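Local coordinates for 3-dehydroquinate dehydratase (PDB 4H3D), which catalyses the cis-dehydration of 3-dehydroquinate to 3-dehydroshikimate, the third step of the chorismate pathway, through a covalent imine intermediate, at residues B[52-57]-B[91-96]. Residues are numbered along the deposited sequence; the frame is centred on the assembly and turned at random. Where two conformers were deposited one is given.
Sequences RVDFFE and GGEKLI
Glu93 lies against Phe55 and Asp54 where two neighbouring beta-alpha loops of the TIM barrel meet, those following strands 48-52 and 81-84. Its CB is 3.5 Å from Asp54 O. From there CG, placed anti to the carbonyl carbon, reaches over one face of the Phe55 ring, 3.6 Å from the centroid and 17° off the normal, which meets the geometry of a CH-pi contact. A bend at chi2 lays the carboxylate nearly parallel to the ring, over its CE1 side, the two planes 12° apart, with CD 3.5 Å from Phe55 CE1. At the tip, OE2 accepts from a water that also donates to Gly91 O and accepts a weak bond from Arg52 NH2.

The backbone of Glu93 adds a direct bond: its N donates to Asp54 OD2 at 3.2 Å, on the anti side, somewhat out of the carboxylate plane. The syn lone pairs of both Asp54 oxygens are taken by Arg52, a 3-dehydroquinate-binding residue, gripping side-on through NE and NH2. Asp54 OD1 also accepts from Arg86 N; Asp54 is probably a second-shell residue orienting Arg52. Both Arg52-Asp54 bonds are nearly straight and in the guanidinium plane, NH2 to OD2 spanning 2.9 Å at 176°.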
# COMPACT_ATOMS: atom_id res chain seq x y z
N ARG B 52 -18.81 -16.41 -8.31
CA ARG B 52 -19.26 -15.51 -9.36
C ARG B 52 -20.04 -16.36 -10.32
O ARG B 52 -19.52 -16.83 -11.32
CB ARG B 52 -18.08 -14.85 -10.09
CG ARG B 52 -17.51 -13.62 -9.38
CD ARG B 52 -18.42 -12.44 -9.54
NE ARG B 52 -18.66 -12.16 -10.96
CZ ARG B 52 -17.89 -11.38 -11.72
NH1 ARG B 52 -16.82 -10.79 -11.19
NH2 ARG B 52 -18.18 -11.20 -13.01
N VAL B 53 -21.32 -16.54 -9.99
CA VAL B 53 -22.22 -17.43 -10.70
C VAL B 53 -22.56 -16.96 -12.12
O VAL B 53 -22.97 -17.76 -12.95
CB VAL B 53 -23.50 -17.66 -9.86
CG1 VAL B 53 -24.38 -16.43 -9.88
CG2 VAL B 53 -24.27 -18.90 -10.35
N ASP B 54 -22.39 -15.67 -12.40
CA ASP B 54 -22.63 -15.17 -13.78
C ASP B 54 -21.69 -15.83 -14.81
O ASP B 54 -21.97 -15.79 -15.99
CB ASP B 54 -22.55 -13.66 -13.87
CG ASP B 54 -21.26 -13.11 -13.32
OD1 ASP B 54 -21.06 -13.17 -12.07
OD2 ASP B 54 -20.46 -12.60 -14.12
N PHE B 55 -20.57 -16.43 -14.37
CA PHE B 55 -19.68 -17.20 -15.30
C PHE B 55 -20.22 -18.61 -15.57
O PHE B 55 -19.89 -19.25 -16.58
CB PHE B 55 -18.25 -17.37 -14.75
CG PHE B 55 -17.39 -16.12 -14.82
CD1 PHE B 55 -16.59 -15.87 -15.94
CD2 PHE B 55 -17.31 -15.25 -13.75
CE1 PHE B 55 -15.77 -14.75 -16.00
CE2 PHE B 55 -16.49 -14.11 -13.80
CZ PHE B 55 -15.72 -13.86 -14.92
N PHE B 56 -21.04 -19.12 -14.66
CA PHE B 56 -21.59 -20.48 -14.80
C PHE B 56 -22.52 -20.55 -16.03
O PHE B 56 -23.53 -19.84 -16.08
CB PHE B 56 -22.31 -20.85 -13.51
CG PHE B 56 -22.90 -22.23 -13.51
CD1 PHE B 56 -22.12 -23.34 -13.82
CD2 PHE B 56 -24.23 -22.42 -13.14
CE1 PHE B 56 -22.67 -24.63 -13.80
CE2 PHE B 56 -24.79 -23.72 -13.13
CZ PHE B 56 -24.00 -24.81 -13.45
N GLU B 57 -22.18 -21.41 -16.99
CA GLU B 57 -22.96 -21.49 -18.26
C GLU B 57 -24.43 -21.85 -18.09
O GLU B 57 -25.26 -21.40 -18.87
CB GLU B 57 -22.30 -22.42 -19.29
CG GLU B 57 -20.97 -21.89 -19.79
CD GLU B 57 -20.39 -22.69 -20.94
OE1 GLU B 57 -19.38 -22.21 -21.52
OE2 GLU B 57 -20.92 -23.77 -21.27
N GLY B 91 -20.00 -5.20 -15.29
CA GLY B 91 -18.84 -6.02 -15.61
C GLY B 91 -19.06 -7.51 -15.80
O GLY B 91 -18.10 -8.25 -16.08
N GLY B 92 -20.31 -7.95 -15.68
CA GLY B 92 -20.65 -9.36 -15.75
C GLY B 92 -20.63 -10.03 -17.10
O GLY B 92 -20.50 -9.39 -18.12
N GLU B 93 -20.85 -11.34 -17.07
CA GLU B 93 -20.74 -12.20 -18.25
C GLU B 93 -22.03 -12.63 -18.95
O GLU B 93 -21.98 -13.10 -20.07
CB GLU B 93 -20.05 -13.50 -17.81
CG GLU B 93 -18.69 -13.27 -17.18
CD GLU B 93 -17.65 -12.86 -18.21
OE1 GLU B 93 -17.66 -13.45 -19.32
OE2 GLU B 93 -16.82 -11.97 -17.90
N LYS B 94 -23.17 -12.48 -18.29
CA LYS B 94 -24.40 -13.05 -18.80
C LYS B 94 -25.63 -12.16 -18.63
O LYS B 94 -25.92 -11.70 -17.52
CB LYS B 94 -24.62 -14.37 -18.05
CG LYS B 94 -25.88 -15.11 -18.35
CD LYS B 94 -25.90 -15.70 -19.75
CE LYS B 94 -27.14 -16.56 -19.88
NZ LYS B 94 -27.24 -17.23 -21.18
N LEU B 95 -26.35 -11.93 -19.72
CA LEU B 95 -27.59 -11.17 -19.66
C LEU B 95 -28.71 -12.06 -19.10
O LEU B 95 -28.89 -13.19 -19.57
CB LEU B 95 -28.02 -10.69 -21.05
CG LEU B 95 -27.15 -9.65 -21.77
CD1 LEU B 95 -27.62 -9.49 -23.22
CD2 LEU B 95 -27.19 -8.30 -21.02
N ILE B 96 -29.42 -11.56 -18.09
CA ILE B 96 -30.61 -12.23 -17.56
C ILE B 96 -31.66 -11.18 -17.23
O ILE B 96 -31.35 -9.98 -17.13
CB ILE B 96 -30.34 -13.10 -16.29
CG1 ILE B 96 -29.87 -12.22 -15.13
CG2 ILE B 96 -29.37 -14.22 -16.61
CD1 ILE B 96 -29.71 -12.98 -13.79
O HOH W 1 -17.01 -10.62 -15.81
O HOH W 2 -24.92 -19.20 -21.14